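Local structure of uncharacterized protein (Thermus thermophilus HB8, 6SCE) at residues G112-E117 and G350-R355; L297-A302 and L379-T384; A154-S159 and R172-E177. The protein probably acts as a CRISPR-associated DNA nuclease that binds cyclic oligoadenylate through CARF-type domains and is switched on by it in type III defence. All blocks are in the same frame, centred on the assembly; numbering follows the deposited sequence. Where two conformers were deposited one is given.

In the fold
Interactions 1 and 2 both line the site of the bound adenylates, while interaction 3 lies apart from it. Interaction 1 brings the loop after strand 105-111 of one mixed sheet against the turn between strand 342-347 of another and helix 354-370; interaction 2 joins two loops at strand ends within that second sheet. Their centres are about 13 Å apart, and they touch where Pro351 O meets Thr383 OG1 at 2.8 Å, a probable hydrogen bond; both reach A3 of chain B. Interaction 3, at the edge of a third sheet, has its nearest atom about 15 Å from the nucleic acid; its centre is about 29 Å from that of interaction 1 and about 34 Å from that of interaction 2.

Interaction 1: residues G112-E117 and G350-R355; sequences GHRALE and GPWALR. With nucleotides of chain B.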
loop_
_atom_site.group_PDB
_atom_site.type_symbol
_atom_site.label_atom_id
_atom_site.label_comp_id
_atom_site.label_asym_id
_atom_site.label_seq_id
_atom_site.Cartn_x
_atom_site.Cartn_y
_atom_site.Cartn_z
ATOM N N GLY A 112 -15.114 -0.237 7.078
ATOM C CA GLY A 112 -14.940 1.127 7.556
ATOM C C GLY A 112 -14.039 1.978 6.708
ATOM O O GLY A 112 -13.277 2.818 7.228
ATOM N N HIS A 113 -14.133 1.802 5.403
ATOM C CA HIS A 113 -13.196 2.412 4.524
ATOM C C HIS A 113 -13.668 3.720 3.883
ATOM O O HIS A 113 -12.953 4.279 3.072
ATOM C CB HIS A 113 -12.786 1.406 3.464
ATOM C CG HIS A 113 -11.984 0.262 4.016
ATOM N ND1 HIS A 113 -12.508 -0.991 4.202
ATOM C CD2 HIS A 113 -10.689 0.193 4.392
ATOM C CE1 HIS A 113 -11.568 -1.790 4.684
ATOM N NE2 HIS A 113 -10.459 -1.096 4.808
ATOM N N ARG A 114 -14.852 4.206 4.237
ATOM C CA ARG A 114 -15.276 5.533 3.769
ATOM C C ARG A 114 -15.095 6.594 4.870
ATOM O O ARG A 114 -15.653 6.482 5.966
ATOM C CB ARG A 114 -16.732 5.461 3.284
ATOM C CG ARG A 114 -17.372 6.820 2.959
ATOM C CD ARG A 114 -16.717 7.609 1.843
ATOM N NE ARG A 114 -16.714 7.010 0.499
ATOM C CZ ARG A 114 -17.739 6.923 -0.344
ATOM N NH1 ARG A 114 -18.961 7.356 -0.015
ATOM N NH2 ARG A 114 -17.541 6.394 -1.542
ATOM N N ALA A 115 -14.270 7.590 4.582
ATOM C CA ALA A 115 -13.960 8.652 5.517
ATOM C C ALA A 115 -15.210 9.354 6.001
ATOM O O ALA A 115 -16.142 9.572 5.219
ATOM C CB ALA A 115 -13.014 9.677 4.871
ATOM N N LEU A 116 -15.208 9.646 7.296
ATOM C CA LEU A 116 -16.264 10.316 8.029
ATOM C C LEU A 116 -17.568 9.553 8.175
ATOM O O LEU A 116 -18.555 10.110 8.655
ATOM C CB LEU A 116 -16.532 11.721 7.448
ATOM C CG LEU A 116 -15.406 12.732 7.580
ATOM C CD1 LEU A 116 -15.880 14.073 7.037
ATOM C CD2 LEU A 116 -14.945 12.886 9.007
ATOM N N GLU A 117 -17.603 8.278 7.791
ATOM C CA GLU A 117 -18.783 7.452 8.066
ATOM C C GLU A 117 -18.522 6.495 9.207
ATOM O O GLU A 117 -17.376 6.211 9.507
ATOM C CB GLU A 117 -19.165 6.670 6.841
ATOM C CG GLU A 117 -19.895 7.515 5.811
ATOM C CD GLU A 117 -20.627 6.672 4.790
ATOM O OE1 GLU A 117 -20.666 5.435 4.944
ATOM O OE2 GLU A 117 -21.137 7.254 3.813
ATOM N N GLY A 350 -19.760 3.013 -3.058
ATOM C CA GLY A 350 -18.780 3.148 -1.983
ATOM C C GLY A 350 -18.049 1.833 -1.739
ATOM O O GLY A 350 -18.350 0.820 -2.370
ATOM N N PRO A 351 -17.116 1.849 -0.783
ATOM C CA PRO A 351 -16.290 0.648 -0.557
ATOM C C PRO A 351 -17.029 -0.515 0.054
ATOM O O PRO A 351 -16.494 -1.614 0.112
ATOM C CB PRO A 351 -15.173 1.166 0.359
ATOM C CG PRO A 351 -15.715 2.382 1.019
ATOM C CD PRO A 351 -16.572 3.017 -0.079
ATOM N N TRP A 352 -18.259 -0.281 0.506
ATOM C CA TRP A 352 -19.118 -1.325 1.043
ATOM C C TRP A 352 -19.897 -2.058 -0.021
ATOM O O TRP A 352 -20.620 -2.985 0.307
ATOM C CB TRP A 352 -20.150 -0.709 2.022
ATOM C CG TRP A 352 -21.013 0.327 1.287
ATOM C CD1 TRP A 352 -22.142 0.087 0.540
ATOM C CD2 TRP A 352 -20.773 1.735 1.207
ATOM N NE1 TRP A 352 -22.597 1.266 -0.017
ATOM C CE2 TRP A 352 -21.791 2.292 0.394
ATOM C CE3 TRP A 352 -19.810 2.583 1.759
ATOM C CZ2 TRP A 352 -21.867 3.653 0.122
ATOM C CZ3 TRP A 352 -19.883 3.940 1.479
ATOM C CH2 TRP A 352 -20.902 4.457 0.666
ATOM N N ALA A 353 -19.776 -1.659 -1.281
ATOM C CA ALA A 353 -20.783 -2.040 -2.287
ATOM C C ALA A 353 -20.537 -3.398 -2.951
ATOM O O ALA A 353 -20.372 -3.500 -4.163
ATOM C CB ALA A 353 -20.920 -0.949 -3.312
ATOM N N LEU A 354 -20.530 -4.427 -2.110
ATOM C CA LEU A 354 -20.327 -5.804 -2.516
ATOM C C LEU A 354 -21.363 -6.181 -3.577
ATOM O O LEU A 354 -21.039 -6.751 -4.604
ATOM C CB LEU A 354 -20.479 -6.685 -1.300
ATOM C CG LEU A 354 -20.378 -8.178 -1.492
ATOM C CD1 LEU A 354 -19.983 -8.851 -0.187
ATOM C CD2 LEU A 354 -21.668 -8.784 -2.039
ATOM N N ARG A 355 -22.624 -5.831 -3.337
ATOM C CA ARG A 355 -23.678 -6.244 -4.283
ATOM C C ARG A 355 -23.608 -5.534 -5.617
ATOM O O ARG A 355 -23.957 -6.126 -6.653
ATOM C CB ARG A 355 -25.051 -6.084 -3.640
ATOM C CG ARG A 355 -25.252 -7.083 -2.504
ATOM C CD ARG A 355 -26.626 -6.996 -1.819
ATOM N NE ARG A 355 -26.876 -5.712 -1.157
ATOM C CZ ARG A 355 -27.492 -4.664 -1.722
ATOM N NH1 ARG A 355 -27.673 -3.545 -1.027
ATOM N NH2 ARG A 355 -27.933 -4.713 -2.977
ATOM P P A B 3 -9.704 -4.952 3.880
ATOM O OP1 A B 3 -11.198 -5.230 3.859
ATOM O OP2 A B 3 -8.872 -6.194 4.044
ATOM O "O5'" A B 3 -9.305 -4.181 2.553
ATOM C "C5'" A B 3 -8.048 -3.513 2.376
ATOM C "C4'" A B 3 -8.011 -3.018 0.949
ATOM O "O4'" A B 3 -9.052 -2.014 0.752
ATOM C "C3'" A B 3 -6.704 -2.371 0.507
ATOM O "O3'" A B 3 -6.348 -2.971 -0.723
ATOM C "C2'" A B 3 -7.085 -0.890 0.349
ATOM O "O2'" A B 3 -6.304 -0.195 -0.598
ATOM C "C1'" A B 3 -8.539 -1.014 -0.090
ATOM N N9 A B 3 -9.321 0.180 0.131
ATOM C C8 A B 3 -9.391 0.908 1.295
ATOM N N7 A B 3 -10.222 1.926 1.199
ATOM C C5 A B 3 -10.745 1.829 -0.080
ATOM C C6 A B 3 -11.692 2.610 -0.770
ATOM N N6 A B 3 -12.316 3.646 -0.217
ATOM N N1 A B 3 -12.006 2.223 -2.028
ATOM C C2 A B 3 -11.397 1.153 -2.553
ATOM N N3 A B 3 -10.484 0.344 -2.001
ATOM C C4 A B 3 -10.203 0.749 -0.748
ATOM P P A B 2 -5.823 -6.685 8.670
ATOM O OP1 A B 2 -4.782 -5.836 9.329
ATOM O OP2 A B 2 -6.589 -7.739 9.424
ATOM O "O5'" A B 2 -6.898 -5.684 8.024
ATOM C "C5'" A B 2 -8.141 -6.237 7.531
ATOM C "C4'" A B 2 -9.016 -5.118 7.023
ATOM O "O4'" A B 2 -9.408 -4.291 8.152
ATOM C "C3'" A B 2 -8.381 -4.185 6.001
ATOM O "O3'" A B 2 -9.302 -3.848 4.965
ATOM C "C2'" A B 2 -8.064 -2.937 6.820
ATOM O "O2'" A B 2 -8.094 -1.760 6.042
ATOM C "C1'" A B 2 -9.211 -2.942 7.822
ATOM N N9 A B 2 -8.979 -2.165 9.024
ATOM C C8 A B 2 -7.770 -1.763 9.544
ATOM N N7 A B 2 -7.907 -1.015 10.610
ATOM C C5 A B 2 -9.277 -0.901 10.792
ATOM C C6 A B 2 -10.057 -0.219 11.747
ATOM N N6 A B 2 -9.549 0.570 12.691
ATOM N N1 A B 2 -11.402 -0.356 11.659
ATOM C C2 A B 2 -11.904 -1.069 10.642
ATOM N N3 A B 2 -11.272 -1.742 9.679
ATOM C C4 A B 2 -9.945 -1.607 9.812
#
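Apolar packing joins the two loops through Pro351, whose CB lies 3.9 Å from His113 CB while its CG rests on the backbone of His113 and Arg114. Trp352 adds a second surface: the rim of its ring, at CZ3, lies over one face of the Arg114 guanidinium, with the two planes 73° apart. With its chain bent at chi2 and chi3, Arg114 brings NH2 to 3.5 Å from Gly350 CA. Glu117 OE1 comes to 3.9 Å from Trp352 CZ3, carboxylate and ring 23° apart. The charged ends find their mates outside the pair, Arg114 NE in a salt bridge with Glu324 and Glu117 OE1 in one with Arg120, which also makes a cation-pi contact with Trp352.

The hydrogen bonds to the nucleotides of chain B are made by His113. Its NE2 and O2' of A2 share one of 2.7 Å, while ND1 is hydrogen-bonded to Glu111 OE1. His113 O accepts a weak bond, 3.4 Å long, from N6 of A3, and Pro351 CB packs near that N6. An alanine at His113 is likely to leave the A2 ribose hydroxyl without its imidazole mate. With His113 bonding and Pro351 packing, loops at the ends of two sheets probably line this CARF-type pocket.

Interaction 2: residues L297-A302 and L379-T384; sequences LVSEQA and LNSGTT. With nucleotides of chain B.
OP2 of A4 of chain B is gripped by three donors: Ser299 OG at 2.7 Å, Gln301 N, and a water that accepts from Ser381 OG on the facing loop. The two loops follow the neighbouring parallel strands 293-297 and 375-378 of a mixed sheet and lead into helices 303-312 and 384-393, a Rossmann-like layout consistent with a CARF domain, in which ligands gather at the strand ends. Ser299 sets OG between its backbone N and carbonyl carbon (chi1 61°), which places it to donate to OP2 and to accept the N-H of Gly382 at 2.9 Å, with an angle of 161° at the hydrogen. Asn380 ND2 reaches O4' of the same A4 at 3.1 Å, while its OD1 accepts from Leu403 N.

The phosphate of A3 of chain B is met at a helix start. Thr383 is the N-cap, its OG1 capping Met386 N, and Thr384 holds OP1 of A3 of chain B through both its backbone N and its OG1, the latter at 2.6 Å. The partial positive charge of that helix end would probably help to draw the phosphate in.

Ser381 packs its CB against Ser299 OG at 3.3 Å. At Gly382, with phi 72°, a CB would come to about 3.1 Å from Leu297 CB, so glycine fits where a side chain would crowd. Water completes the joint: one molecule accepts from both Leu297 N and Ser381 N, and a second donates to Leu297 O and Ser381 OG. The third, that on OP2, accepts a hydrogen bond from Ser381 OG at 2.6 Å and donates to Gln301 O.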
loop_
_atom_site.group_PDB
_atom_site.type_symbol
_atom_site.label_atom_id
_atom_site.label_comp_id
_atom_site.label_asym_id
_atom_site.label_seq_id
_atom_site.Cartn_x
_atom_site.Cartn_y
_atom_site.Cartn_z
ATOM N N LEU A 297 -10.589 -5.094 -9.129
ATOM C CA LEU A 297 -10.839 -3.856 -8.412
ATOM C C LEU A 297 -9.570 -3.005 -8.547
ATOM O O LEU A 297 -8.524 -3.529 -8.956
ATOM C CB LEU A 297 -11.217 -4.190 -6.960
ATOM C CG LEU A 297 -12.394 -5.160 -7.172
ATOM C CD1 LEU A 297 -12.299 -6.519 -6.518
ATOM C CD2 LEU A 297 -13.748 -4.494 -7.024
ATOM N N VAL A 298 -9.663 -1.705 -8.248
ATOM C CA VAL A 298 -8.504 -0.837 -8.217
ATOM C C VAL A 298 -8.406 -0.267 -6.815
ATOM O O VAL A 298 -9.382 0.236 -6.252
ATOM C CB VAL A 298 -8.561 0.280 -9.280
ATOM C CG1 VAL A 298 -7.359 1.209 -9.141
ATOM C CG2 VAL A 298 -8.568 -0.328 -10.671
ATOM N N SER A 299 -7.221 -0.368 -6.238
ATOM C CA SER A 299 -6.975 0.159 -4.909
ATOM C C SER A 299 -5.496 0.528 -4.727
ATOM O O SER A 299 -4.817 0.813 -5.712
ATOM C CB SER A 299 -7.532 -0.779 -3.850
ATOM O OG SER A 299 -6.929 -2.063 -3.881
ATOM N N GLU A 300 -5.000 0.592 -3.497
ATOM C CA GLU A 300 -3.735 1.244 -3.235
ATOM C C GLU A 300 -2.544 0.506 -3.866
ATOM O O GLU A 300 -1.628 1.127 -4.384
ATOM C CB GLU A 300 -3.535 1.439 -1.724
ATOM C CG GLU A 300 -2.166 1.989 -1.328
ATOM C CD GLU A 300 -1.881 3.390 -1.866
ATOM O OE1 GLU A 300 -2.857 4.154 -2.042
ATOM O OE2 GLU A 300 -0.675 3.735 -2.091
ATOM N N GLN A 301 -2.559 -0.816 -3.860
ATOM C CA GLN A 301 -1.395 -1.554 -4.398
ATOM C C GLN A 301 -1.518 -1.806 -5.876
ATOM O O GLN A 301 -2.445 -2.456 -6.323
ATOM C CB GLN A 301 -1.199 -2.861 -3.661
ATOM C CG GLN A 301 -0.998 -2.701 -2.191
ATOM C CD GLN A 301 0.135 -1.761 -1.846
ATOM O OE1 GLN A 301 1.241 -1.874 -2.396
ATOM N NE2 GLN A 301 -0.102 -0.862 -0.892
ATOM N N ALA A 302 -0.560 -1.306 -6.646
ATOM C CA ALA A 302 -0.561 -1.544 -8.087
ATOM C C ALA A 302 0.009 -2.908 -8.480
ATOM O O ALA A 302 -0.362 -3.438 -9.493
ATOM C CB ALA A 302 0.236 -0.459 -8.788
ATOM N N LEU A 379 -8.284 -11.144 -7.120
ATOM C CA LEU A 379 -8.932 -10.932 -5.828
ATOM C C LEU A 379 -8.086 -10.174 -4.803
ATOM O O LEU A 379 -8.410 -10.153 -3.622
ATOM C CB LEU A 379 -9.396 -12.284 -5.276
ATOM C CG LEU A 379 -10.427 -13.010 -6.145
ATOM C CD1 LEU A 379 -10.764 -14.378 -5.591
ATOM C CD2 LEU A 379 -11.712 -12.203 -6.275
ATOM N N ASN A 380 -7.018 -9.519 -5.260
ATOM C CA ASN A 380 -6.146 -8.758 -4.393
ATOM C C ASN A 380 -6.630 -7.406 -3.978
ATOM O O ASN A 380 -6.251 -6.949 -2.905
ATOM C CB ASN A 380 -4.791 -8.497 -5.027
ATOM C CG ASN A 380 -3.910 -9.732 -5.025
ATOM O OD1 ASN A 380 -3.968 -10.500 -5.962
ATOM N ND2 ASN A 380 -3.136 -9.929 -3.983
ATOM N N SER A 381 -7.428 -6.766 -4.823
ATOM C CA SER A 381 -7.673 -5.330 -4.682
ATOM C C SER A 381 -9.099 -5.021 -4.214
ATOM O O SER A 381 -10.001 -5.860 -4.210
ATOM C CB SER A 381 -7.364 -4.619 -5.995
ATOM O OG SER A 381 -6.076 -4.973 -6.486
ATOM N N GLY A 382 -9.268 -3.753 -3.848
ATOM C CA GLY A 382 -10.441 -3.292 -3.183
ATOM C C GLY A 382 -10.486 -3.785 -1.755
ATOM O O GLY A 382 -9.626 -4.552 -1.284
ATOM N N THR A 383 -11.538 -3.374 -1.073
ATOM C CA THR A 383 -11.842 -3.820 0.271
ATOM C C THR A 383 -12.301 -5.270 0.232
ATOM O O THR A 383 -12.568 -5.814 -0.832
ATOM C CB THR A 383 -12.976 -2.971 0.861
ATOM O OG1 THR A 383 -14.144 -3.191 0.070
ATOM C CG2 THR A 383 -12.585 -1.499 0.881
ATOM N N THR A 384 -12.421 -5.916 1.380
ATOM C CA THR A 384 -12.904 -7.302 1.402
ATOM C C THR A 384 -14.317 -7.416 0.829
ATOM O O THR A 384 -14.608 -8.336 0.061
ATOM C CB THR A 384 -12.808 -7.930 2.807
ATOM O OG1 THR A 384 -11.464 -7.785 3.282
ATOM C CG2 THR A 384 -13.147 -9.359 2.782
ATOM P P A B 3 -9.704 -4.952 3.880
ATOM O OP1 A B 3 -11.198 -5.230 3.859
ATOM O OP2 A B 3 -8.872 -6.194 4.044
ATOM O "O5'" A B 3 -9.305 -4.181 2.553
ATOM C "C5'" A B 3 -8.048 -3.513 2.376
ATOM C "C4'" A B 3 -8.011 -3.018 0.949
ATOM O "O4'" A B 3 -9.052 -2.014 0.752
ATOM C "C3'" A B 3 -6.704 -2.371 0.507
ATOM O "O3'" A B 3 -6.348 -2.971 -0.723
ATOM C "C2'" A B 3 -7.085 -0.890 0.349
ATOM O "O2'" A B 3 -6.304 -0.195 -0.598
ATOM C "C1'" A B 3 -8.539 -1.014 -0.090
ATOM N N9 A B 3 -9.321 0.180 0.131
ATOM C C8 A B 3 -9.391 0.908 1.295
ATOM N N7 A B 3 -10.222 1.926 1.199
ATOM C C5 A B 3 -10.745 1.829 -0.080
ATOM C C6 A B 3 -11.692 2.610 -0.770
ATOM N N6 A B 3 -12.316 3.646 -0.217
ATOM N N1 A B 3 -12.006 2.223 -2.028
ATOM C C2 A B 3 -11.397 1.153 -2.553
ATOM N N3 A B 3 -10.484 0.344 -2.001
ATOM C C4 A B 3 -10.203 0.749 -0.748
ATOM P P A B 4 -4.821 -3.174 -1.177
ATOM O OP1 A B 4 -3.898 -2.744 -0.089
ATOM O OP2 A B 4 -4.619 -2.639 -2.569
ATOM O "O5'" A B 4 -4.839 -4.772 -1.207
ATOM C "C5'" A B 4 -3.716 -5.443 -1.797
ATOM C "C4'" A B 4 -3.596 -6.808 -1.163
ATOM O "O4'" A B 4 -2.692 -7.634 -1.952
ATOM C "C3'" A B 4 -3.018 -6.766 0.245
ATOM O "O3'" A B 4 -3.521 -7.765 1.127
ATOM C "C2'" A B 4 -1.540 -7.051 -0.035
ATOM O "O2'" A B 4 -0.842 -7.485 1.110
ATOM C "C1'" A B 4 -1.686 -8.124 -1.098
ATOM N N9 A B 4 -0.477 -8.405 -1.859
ATOM C C8 A B 4 0.040 -9.660 -2.056
ATOM N N7 A B 4 1.164 -9.647 -2.726
ATOM C C5 A B 4 1.427 -8.300 -2.954
ATOM C C6 A B 4 2.482 -7.630 -3.608
ATOM N N6 A B 4 3.542 -8.239 -4.151
ATOM N N1 A B 4 2.436 -6.273 -3.633
ATOM C C2 A B 4 1.392 -5.658 -3.060
ATOM N N3 A B 4 0.332 -6.184 -2.439
ATOM C C4 A B 4 0.408 -7.522 -2.421
HETATM O O HOH W 1 -8.812 -7.022 -7.698
HETATM O O HOH W 2 -5.878 -3.707 -8.747
HETATM O O HOH W 3 -4.159 -4.101 -4.880
#

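Interaction 3: residues A154-S159 and R172-E177; sequences AWERVS and RLPGRE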
loop_
_atom_site.group_PDB
_atom_site.type_symbol
_atom_site.label_atom_id
_atom_site.label_comp_id
_atom_site.label_asym_id
_atom_site.label_seq_id
_atom_site.Cartn_x
_atom_site.Cartn_y
_atom_site.Cartn_z
ATOM N N ALA A 154 1.842 7.909 25.591
ATOM C CA ALA A 154 0.975 8.556 26.544
ATOM C C ALA A 154 0.039 9.505 25.811
ATOM O O ALA A 154 0.339 10.016 24.735
ATOM C CB ALA A 154 1.785 9.302 27.620
ATOM N N TRP A 155 -1.125 9.724 26.387
ATOM C CA TRP A 155 -2.102 10.557 25.750
ATOM C C TRP A 155 -2.989 11.212 26.762
ATOM O O TRP A 155 -3.090 10.747 27.888
ATOM C CB TRP A 155 -2.916 9.722 24.766
ATOM C CG TRP A 155 -3.577 8.574 25.426
ATOM C CD1 TRP A 155 -3.018 7.372 25.747
ATOM C CD2 TRP A 155 -4.906 8.533 25.876
ATOM N NE1 TRP A 155 -3.929 6.572 26.345
ATOM C CE2 TRP A 155 -5.104 7.262 26.460
ATOM C CE3 TRP A 155 -5.953 9.433 25.848
ATOM C CZ2 TRP A 155 -6.302 6.878 27.001
ATOM C CZ3 TRP A 155 -7.160 9.044 26.376
ATOM C CH2 TRP A 155 -7.324 7.778 26.952
ATOM N N GLU A 156 -3.619 12.297 26.346
ATOM C CA GLU A 156 -4.611 12.988 27.154
ATOM C C GLU A 156 -5.700 13.548 26.277
ATOM O O GLU A 156 -5.441 14.011 25.138
ATOM C CB GLU A 156 -3.946 14.103 27.950
ATOM C CG GLU A 156 -3.222 15.113 27.094
ATOM C CD GLU A 156 -2.465 16.112 27.931
ATOM O OE1 GLU A 156 -2.732 17.328 27.768
ATOM O OE2 GLU A 156 -1.642 15.661 28.764
ATOM N N ARG A 157 -6.921 13.519 26.799
ATOM C CA ARG A 157 -8.076 13.955 26.052
ATOM C C ARG A 157 -8.060 15.463 25.863
ATOM O O ARG A 157 -7.722 16.209 26.781
ATOM C CB ARG A 157 -9.376 13.531 26.726
ATOM C CG ARG A 157 -9.622 12.008 26.760
ATOM C CD ARG A 157 -10.073 11.509 25.398
ATOM N NE ARG A 157 -11.330 12.125 25.013
ATOM C CZ ARG A 157 -12.531 11.686 25.363
ATOM N NH1 ARG A 157 -12.667 10.579 26.094
ATOM N NH2 ARG A 157 -13.605 12.357 24.980
ATOM N N VAL A 158 -8.438 15.899 24.673
ATOM C CA VAL A 158 -8.484 17.326 24.365
ATOM C C VAL A 158 -9.695 17.556 23.540
ATOM O O VAL A 158 -10.277 16.617 22.969
ATOM C CB VAL A 158 -7.242 17.827 23.597
ATOM C CG1 VAL A 158 -6.015 17.769 24.470
ATOM C CG2 VAL A 158 -7.048 17.053 22.291
ATOM N N SER A 159 -10.081 18.816 23.445
ATOM C CA SER A 159 -11.185 19.172 22.616
ATOM C C SER A 159 -10.845 18.798 21.162
ATOM O O SER A 159 -9.731 19.047 20.721
ATOM C CB SER A 159 -11.440 20.688 22.720
ATOM O OG SER A 159 -12.382 21.011 21.747
ATOM N N ARG A 172 -4.360 14.295 22.615
ATOM C CA ARG A 172 -3.039 14.763 22.334
ATOM C C ARG A 172 -2.053 13.748 22.876
ATOM O O ARG A 172 -2.273 13.156 23.917
ATOM C CB ARG A 172 -2.845 16.123 22.992
ATOM C CG ARG A 172 -1.566 16.788 22.622
ATOM C CD ARG A 172 -1.518 18.198 23.198
ATOM N NE ARG A 172 -1.253 18.167 24.625
ATOM C CZ ARG A 172 -0.035 18.085 25.165
ATOM N NH1 ARG A 172 1.056 18.023 24.398
ATOM N NH2 ARG A 172 0.096 18.065 26.490
ATOM N N LEU A 173 -0.982 13.525 22.135
ATOM C CA LEU A 173 0.082 12.637 22.548
ATOM C C LEU A 173 1.278 13.511 22.897
ATOM O O LEU A 173 1.977 14.007 22.002
ATOM C CB LEU A 173 0.446 11.658 21.431
ATOM C CG LEU A 173 -0.464 10.443 21.239
ATOM C CD1 LEU A 173 -1.919 10.809 21.107
ATOM C CD2 LEU A 173 0.002 9.694 19.993
ATOM N N PRO A 174 1.536 13.703 24.199
ATOM C CA PRO A 174 2.608 14.656 24.537
ATOM C C PRO A 174 3.956 14.276 23.928
ATOM O O PRO A 174 4.728 15.159 23.607
ATOM C CB PRO A 174 2.635 14.609 26.067
ATOM C CG PRO A 174 1.195 14.339 26.423
ATOM C CD PRO A 174 0.795 13.285 25.407
ATOM N N GLY A 175 4.205 12.987 23.721
ATOM C CA GLY A 175 5.408 12.516 23.041
ATOM C C GLY A 175 5.436 12.627 21.518
ATOM O O GLY A 175 6.394 12.178 20.898
ATOM N N ARG A 176 4.380 13.165 20.904
ATOM C CA ARG A 176 4.301 13.250 19.435
ATOM C C ARG A 176 3.807 14.603 19.052
ATOM O O ARG A 176 2.610 14.821 18.894
ATOM C CB ARG A 176 3.343 12.218 18.845
ATOM C CG ARG A 176 3.689 10.779 19.145
ATOM C CD ARG A 176 4.268 10.081 17.955
ATOM N NE ARG A 176 5.232 9.078 18.368
ATOM C CZ ARG A 176 6.103 8.507 17.552
ATOM N NH1 ARG A 176 6.135 8.834 16.257
ATOM N NH2 ARG A 176 6.949 7.604 18.037
ATOM N N GLU A 177 4.755 15.514 18.846
ATOM C CA GLU A 177 4.459 16.887 18.462
ATOM C C GLU A 177 3.779 16.902 17.088
ATOM O O GLU A 177 4.071 16.062 16.258
ATOM C CB GLU A 177 5.806 17.630 18.406
ATOM C CG GLU A 177 5.762 19.107 18.097
ATOM C CD GLU A 177 7.164 19.694 17.955
ATOM O OE1 GLU A 177 8.153 18.944 18.147
ATOM O OE2 GLU A 177 7.271 20.905 17.645
HETATM O O HOH W 4 2.741 10.542 23.958
#
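Glu156 holds CG between its backbone N and carbonyl carbon (chi1 58°) and then runs extended, while Arg172 sets CG opposite its own N (chi1 -173°) and bends only at chi3; the two side chains therefore leave the backbone side by side, pointing the same way. Their ends meet in a salt bridge, with Arg172 NH2 at 3.2 Å from Glu156 OE1. The contact is made near the edge of the guanidinium, tilted slightly from its plane, but it reaches the carboxylate from above: the two flat groups are turned 85° against each other. It is thus a single-point ion pair, without the paired bonds of two coplanar groups. The other carboxylate oxygen, OE2, lies beside Pro174 CG.

Beneath the charges, the backbones of the same two residues form an antiparallel hydrogen-bonded pair. Glu156 N donates to Arg172 O at 2.9 Å, and Arg172 N returns the bond to Glu156 O at 2.8 Å. This pair joins the outermost strand, 156-158, to strand 169-172 of a mixed six-stranded sheet, and the ladder goes on through a backbone bond between Val158 and Ala170. Val158 also crosses the aliphatic base of Arg172 at about a right angle, CG1 against CB.

Past the pair, the chain after Arg172 turns away in a type I beta turn from Leu173 to Arg176, closed by a bond from Arg176 N to Leu173 O. Two CA-H...O contacts follow the pair, Trp155 CA to Arg172 O and Leu173 CA to Ala154 O, the second at 3.4 Å. Trp155 CB touches Leu173 CD1, and the indole beyond it packs on helix 140-148. One water donates to Ala154 O at 2.6 Å and accepts from the N-H of Gly175, a residue of the turn, at 2.9 Å.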